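Local coordinates for pili retraction protein PilT (Thermus thermophilus, PDB 5FL3) that probably binds and hydrolyses ATP as a GSP E-family ATPase thought to power retraction of type IV pili, at residues D242-R245 / T246-I250; I295-P298 / Y299-E302. One frame throughout, in Å; residues are numbered along the deposited sequence.

Interaction 1. Residues D242-R245 / T246-I250; sequences DAWR and TINRI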
ATOM      1  N   ASP A 242       6.982   7.703   9.378  1.00 42.86           N
ATOM      2  CA  ASP A 242       7.266   8.978   8.709  1.00 41.14           C
ATOM      3  C   ASP A 242       8.600   8.939   7.992  1.00 39.88           C
ATOM      4  O   ASP A 242       9.246   7.898   7.944  1.00 41.09           O
ATOM      5  CB  ASP A 242       7.245  10.142   9.712  1.00 43.54           C
ATOM      6  CG  ASP A 242       8.088   9.873  10.953  1.00 50.20           C
ATOM      7  OD1 ASP A 242       8.986   8.990  10.933  1.00 45.89           O
ATOM      8  OD2 ASP A 242       7.841  10.559  11.970  1.00 60.59           O
ATOM      9  N   ALA A 243       9.021  10.080   7.456  1.00 41.42           N
ATOM     10  CA  ALA A 243      10.260  10.145   6.689  1.00 37.67           C
ATOM     11  C   ALA A 243      11.485   9.861   7.559  1.00 38.15           C
ATOM     12  O   ALA A 243      12.326   9.039   7.208  1.00 37.49           O
ATOM     13  CB  ALA A 243      10.388  11.494   6.011  1.00 39.54           C
ATOM     14  N   TRP A 244      11.580  10.541   8.691  1.00 43.00           N
ATOM     15  CA  TRP A 244      12.667  10.304   9.632  1.00 40.93           C
ATOM     16  C   TRP A 244      12.865   8.805   9.933  1.00 43.11           C
ATOM     17  O   TRP A 244      13.952   8.270   9.739  1.00 39.06           O
ATOM     18  CB  TRP A 244      12.402  11.093  10.913  1.00 42.94           C
ATOM     19  CG  TRP A 244      13.269  10.708  12.072  1.00 49.03           C
ATOM     20  CD1 TRP A 244      12.876  10.046  13.203  1.00 44.59           C
ATOM     21  CD2 TRP A 244      14.679  10.959  12.221  1.00 46.49           C
ATOM     22  NE1 TRP A 244      13.952   9.864  14.041  1.00 48.42           N
ATOM     23  CE2 TRP A 244      15.068  10.415  13.466  1.00 50.35           C
ATOM     24  CE3 TRP A 244      15.643  11.589  11.426  1.00 43.72           C
ATOM     25  CZ2 TRP A 244      16.383  10.480  13.932  1.00 41.31           C
ATOM     26  CZ3 TRP A 244      16.939  11.653  11.887  1.00 49.11           C
ATOM     27  CH2 TRP A 244      17.300  11.101  13.134  1.00 46.68           C
ATOM     28  N   ARG A 245      11.803   8.130  10.373  1.00 48.23           N
ATOM     29  CA  ARG A 245      11.846   6.697  10.690  1.00 42.66           C
ATOM     30  C   ARG A 245      12.132   5.831   9.463  1.00 42.82           C
ATOM     31  O   ARG A 245      12.759   4.766   9.565  1.00 39.10           O
ATOM     32  CB  ARG A 245      10.519   6.251  11.322  1.00 40.46           C
ATOM     33  CG  ARG A 245      10.541   6.184  12.833  1.00 43.58           C
ATOM     34  CD  ARG A 245       9.186   6.504  13.413  1.00 49.82           C
ATOM     35  NE  ARG A 245       9.211   7.810  14.053  1.00 54.58           N
ATOM     36  CZ  ARG A 245       8.183   8.657  14.106  1.00 60.98           C
ATOM     37  NH1 ARG A 245       7.023   8.346  13.544  1.00 51.17           N
ATOM     38  NH2 ARG A 245       8.325   9.835  14.715  1.00 66.31           N
ATOM     39  N   THR A 246      11.663   6.286   8.306  1.00 38.35           N
ATOM     40  CA  THR A 246      11.834   5.519   7.081  1.00 39.24           C
ATOM     41  C   THR A 246      13.300   5.499   6.666  1.00 39.39           C
ATOM     42  O   THR A 246      13.873   4.443   6.374  1.00 38.87           O
ATOM     43  CB  THR A 246      10.965   6.084   5.955  1.00 38.99           C
ATOM     44  OG1 THR A 246       9.583   5.864   6.279  1.00 33.56           O
ATOM     45  CG2 THR A 246      11.307   5.413   4.617  1.00 38.83           C
ATOM     46  N   ILE A 247      13.902   6.681   6.682  1.00 37.95           N
ATOM     47  CA  ILE A 247      15.312   6.841   6.387  1.00 34.52           C
ATOM     48  C   ILE A 247      16.169   5.988   7.304  1.00 39.80           C
ATOM     49  O   ILE A 247      17.026   5.231   6.836  1.00 38.44           O
ATOM     50  CB  ILE A 247      15.719   8.305   6.504  1.00 36.50           C
ATOM     51  CG1 ILE A 247      15.121   9.097   5.334  1.00 38.28           C
ATOM     52  CG2 ILE A 247      17.210   8.418   6.551  1.00 40.46           C
ATOM     53  CD1 ILE A 247      15.275  10.586   5.420  1.00 39.85           C
ATOM     54  N   ASN A 248      15.911   6.071   8.608  1.00 40.98           N
ATOM     55  CA  ASN A 248      16.707   5.328   9.578  1.00 38.73           C
ATOM     56  C   ASN A 248      16.503   3.841   9.458  1.00 37.55           C
ATOM     57  O   ASN A 248      17.436   3.059   9.659  1.00 39.04           O
ATOM     58  CB  ASN A 248      16.382   5.777  10.995  1.00 38.03           C
ATOM     59  CG  ASN A 248      16.924   7.143  11.291  1.00 43.38           C
ATOM     60  OD1 ASN A 248      18.034   7.475  10.877  1.00 46.00           O
ATOM     61  ND2 ASN A 248      16.137   7.963  11.983  1.00 44.77           N
ATOM     62  N   ARG A 249      15.286   3.449   9.113  1.00 33.81           N
ATOM     63  CA  ARG A 249      14.995   2.026   8.993  1.00 41.12           C
ATOM     64  C   ARG A 249      15.768   1.360   7.852  1.00 43.51           C
ATOM     65  O   ARG A 249      16.338   0.286   8.041  1.00 43.31           O
ATOM     66  CB  ARG A 249      13.506   1.798   8.798  1.00 40.95           C
ATOM     67  CG  ARG A 249      13.122   0.362   9.021  1.00 48.51           C
ATOM     68  CD  ARG A 249      13.705  -0.135  10.339  1.00 52.66           C
ATOM     69  NE  ARG A 249      13.625  -1.586  10.445  1.00 56.17           N
ATOM     70  CZ  ARG A 249      14.564  -2.422  10.018  1.00 51.65           C
ATOM     71  NH1 ARG A 249      15.665  -1.949   9.453  1.00 46.50           N
ATOM     72  NH2 ARG A 249      14.399  -3.732  10.158  1.00 50.01           N
ATOM     73  N   ILE A 250      15.766   1.999   6.679  1.00 37.06           N
ATOM     74  CA  ILE A 250      16.590   1.588   5.553  1.00 37.36           C
ATOM     75  C   ILE A 250      18.065   1.412   5.903  1.00 39.04           C
ATOM     76  O   ILE A 250      18.679   0.419   5.517  1.00 39.47           O
ATOM     77  CB  ILE A 250      16.485   2.604   4.398  1.00 38.48           C
ATOM     78  CG1 ILE A 250      15.133   2.464   3.722  1.00 37.51           C
ATOM     79  CG2 ILE A 250      17.621   2.412   3.391  1.00 29.83           C
ATOM     80  CD1 ILE A 250      14.598   3.734   3.265  1.00 37.69           C
TER
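Thr246 OG1 donates to Asp242 O at 2.7 Å, a bond inside the first turn of helix 243-251, whose N-cap is Asp242. The same carbonyl oxygen also accepts from Thr246 N at 2.9 Å, and the two donors come from opposite faces of its plane. The hydroxyl stands 42° out of that plane, so it does not follow a lone pair, whereas the amide is tilted from it much less. Thr246 OG1 lies beside its own backbone N, which turns it back along the helix to this oxygen. Thr246 is buried against strands 134-139 and 270-280, and its hydroxyl is hydrogen-bonded both to Asp242 O and to the hydroxyl of Thr240.

One turn of helix apart, Trp244 and Asn248 meet as amide over ring. Asn248 ND2 sits 3.0 Å above the indole plane of Trp244, over its centre, with Trp244 CE2 at 3.1 Å from Asn248 ND2, and the amide plane stands 90° to the ring. The amide therefore presents its nitrogen to the pi face. With CG anti to the backbone N (chi1 167°), the indole of Trp244 swings beneath that nitrogen; it also touches the loop residues Thr310 and Pro311.

Behind these contacts, regular i to i+4 bonds continue from Ala243 O, Trp244 O and Arg245 O, with Ile247 N donating to Ala243 O as the first of this series. Glu292 of strand 287-295 accepts from the amide of Ala243, tying the first turn to the mixed sheet. The capping bond of the N-cap residue runs from Arg245 N to Asp242 OD1, 3.0 Å long, with the carboxylate oxygen met nearly head-on by the donor.

Interaction 2. Residues I295-P298 / Y299-E302; sequences IATP and YVRE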
ATOM      1  N   ILE A 295      10.491  15.413  -0.310  1.00 41.93           N
ATOM      2  CA  ILE A 295      10.998  15.388  -1.673  1.00 40.76           C
ATOM      3  C   ILE A 295      12.502  15.563  -1.641  1.00 45.40           C
ATOM      4  O   ILE A 295      13.016  16.472  -0.992  1.00 48.21           O
ATOM      5  CB  ILE A 295      10.367  16.467  -2.546  1.00 43.15           C
ATOM      6  CG1 ILE A 295       8.858  16.248  -2.653  1.00 42.74           C
ATOM      7  CG2 ILE A 295      10.980  16.445  -3.929  1.00 41.71           C
ATOM      8  CD1 ILE A 295       8.473  15.100  -3.519  1.00 37.64           C
ATOM      9  N   ALA A 296      13.209  14.683  -2.340  1.00 45.48           N
ATOM     10  CA  ALA A 296      14.661  14.687  -2.323  1.00 47.14           C
ATOM     11  C   ALA A 296      15.262  15.773  -3.232  1.00 51.74           C
ATOM     12  O   ALA A 296      15.872  15.486  -4.263  1.00 52.41           O
ATOM     13  CB  ALA A 296      15.188  13.316  -2.708  1.00 45.67           C
ATOM     14  N   THR A 297      15.085  17.025  -2.825  1.00 52.63           N
ATOM     15  CA  THR A 297      15.767  18.159  -3.434  1.00 48.52           C
ATOM     16  C   THR A 297      17.289  18.032  -3.227  1.00 51.81           C
ATOM     17  O   THR A 297      17.743  17.182  -2.441  1.00 50.37           O
ATOM     18  CB  THR A 297      15.263  19.471  -2.830  1.00 43.29           C
ATOM     19  OG1 THR A 297      15.648  19.534  -1.456  1.00 44.44           O
ATOM     20  CG2 THR A 297      13.748  19.545  -2.921  1.00 49.43           C
ATOM     21  N   PRO A 298      18.084  18.846  -3.950  1.00 47.71           N
ATOM     22  CA  PRO A 298      19.528  18.863  -3.694  1.00 44.34           C
ATOM     23  C   PRO A 298      19.865  19.115  -2.232  1.00 49.03           C
ATOM     24  O   PRO A 298      20.741  18.443  -1.667  1.00 51.74           O
ATOM     25  CB  PRO A 298      20.017  20.007  -4.577  1.00 42.69           C
ATOM     26  CG  PRO A 298      19.075  19.986  -5.758  1.00 39.13           C
ATOM     27  CD  PRO A 298      17.738  19.572  -5.191  1.00 50.11           C
ATOM     28  N   TYR A 299      19.160  20.056  -1.613  1.00 48.77           N
ATOM     29  CA  TYR A 299      19.421  20.368  -0.217  1.00 48.93           C
ATOM     30  C   TYR A 299      19.084  19.159   0.663  1.00 50.87           C
ATOM     31  O   TYR A 299      19.866  18.795   1.537  1.00 52.55           O
ATOM     32  CB  TYR A 299      18.643  21.620   0.219  1.00 45.67           C
ATOM     33  CG  TYR A 299      18.760  21.916   1.702  1.00 53.13           C
ATOM     34  CD1 TYR A 299      19.892  22.536   2.234  1.00 57.71           C
ATOM     35  CD2 TYR A 299      17.736  21.571   2.569  1.00 54.78           C
ATOM     36  CE1 TYR A 299      19.993  22.796   3.603  1.00 57.93           C
ATOM     37  CE2 TYR A 299      17.818  21.826   3.922  1.00 59.67           C
ATOM     38  CZ  TYR A 299      18.942  22.430   4.442  1.00 65.97           C
ATOM     39  OH  TYR A 299      18.983  22.653   5.805  1.00 65.14           O
ATOM     40  N   VAL A 300      17.941  18.519   0.414  1.00 50.65           N
ATOM     41  CA  VAL A 300      17.530  17.362   1.209  1.00 47.84           C
ATOM     42  C   VAL A 300      18.554  16.234   1.089  1.00 51.80           C
ATOM     43  O   VAL A 300      18.798  15.491   2.042  1.00 51.72           O
ATOM     44  CB  VAL A 300      16.138  16.851   0.778  1.00 49.05           C
ATOM     45  CG1 VAL A 300      15.823  15.495   1.412  1.00 45.01           C
ATOM     46  CG2 VAL A 300      15.073  17.864   1.142  1.00 47.33           C
ATOM     47  N   ARG A 301      19.170  16.122  -0.083  1.00 50.34           N
ATOM     48  CA  ARG A 301      20.148  15.066  -0.308  1.00 52.70           C
ATOM     49  C   ARG A 301      21.365  15.241   0.598  1.00 50.43           C
ATOM     50  O   ARG A 301      21.913  14.263   1.096  1.00 50.22           O
ATOM     51  CB  ARG A 301      20.563  15.021  -1.780  1.00 45.99           C
ATOM     52  CG  ARG A 301      19.469  14.512  -2.679  1.00 45.69           C
ATOM     53  CD  ARG A 301      19.954  14.193  -4.083  1.00 45.06           C
ATOM     54  NE  ARG A 301      19.036  13.248  -4.714  1.00 54.45           N
ATOM     55  CZ  ARG A 301      18.195  13.550  -5.701  1.00 58.43           C
ATOM     56  NH1 ARG A 301      18.173  14.781  -6.209  1.00 59.99           N
ATOM     57  NH2 ARG A 301      17.383  12.616  -6.193  1.00 51.61           N
ATOM     58  N   GLU A 302      21.774  16.487   0.808  1.00 53.97           N
ATOM     59  CA  GLU A 302      22.843  16.799   1.749  1.00 50.67           C
ATOM     60  C   GLU A 302      22.520  16.259   3.125  1.00 51.21           C
ATOM     61  O   GLU A 302      23.331  15.582   3.741  1.00 53.37           O
ATOM     62  CB  GLU A 302      23.055  18.308   1.834  1.00 55.87           C
ATOM     63  CG  GLU A 302      23.422  18.927   0.529  1.00 56.10           C
ATOM     64  CD  GLU A 302      24.657  18.280  -0.053  1.00 66.43           C
ATOM     65  OE1 GLU A 302      25.524  17.840   0.742  1.00 60.61           O
ATOM     66  OE2 GLU A 302      24.754  18.200  -1.301  1.00 71.34           O
TER
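Thr297 and Val300 cross at about a right angle, and one oxygen takes part in both the polar and the apolar side of their meeting. Thr297 OG1 accepts from Val300 N at 3.1 Å with an N-H...O angle of 163°, and it also lies against Val300 CG2. The hydroxyl sits between the backbone N and the carbonyl carbon of its own residue (chi1 66°), which turns it forward to the amide of Val300. Val300 CG1 is anti to its backbone N, leaving CG2 to come within 3.3 Å of Ile295 O, while CG1 packs near Ala296 CA. Met325 touches both Thr297 and Val300.

This is a threonine N-cap: Thr297 closes the start of helix 298-305 just after strand 287-295, and Pro298 fills the first helical position. Ahead of the cap, Ala296 centres an inverse gamma turn in which Thr297 N donates to Ile295 O at 2.8 Å. Thr297 contributes its carbonyl as well, Arg301 N reaching Thr297 O at 3.0 Å, whereas the bonds to Pro298 O are weak.

Arg301 leans back across this turn. Its chain is extended from CG to NE, with CG packed at 3.2 Å from Thr297 O, and lays one face of the guanidinium over Ala296 O. That oxygen stands 3.1 Å above the plane, offset toward the rim, so the approach is facial rather than along an N-H. NE instead donates to Ala267 O, and NH2 bonds weakly to Leu270 O. Replacing Arg301 with an alanine would probably leave Ala267 O without this donor and uncover the carbonyl of Ala296. Arg301 NH2 also comes within 4.2 Å of Ala296 CB.

Interactions 1 and 2 follow in series along the chain, with centres 15 Å apart and nearest atoms about 6 Å apart, without touching. Both are N-terminal helix caps, on helices 243-251 and 298-305, and both relate to strand 287-295 at one edge of the mixed seven-stranded sheet. Interaction 1 packs against that strand through Ala243 and Ile247 on Leu294; interaction 2 starts where the strand ends. Along the chain, helix 259-269, strand 270-280 and most of strand 287-295 separate them. The Thr246 side chain lies about 13 Å from bound ADP; interaction 2 lies farther out, its centre 25 Å from the chain centre against 17 Å for interaction 1, in the same P-loop NTPase-type fold.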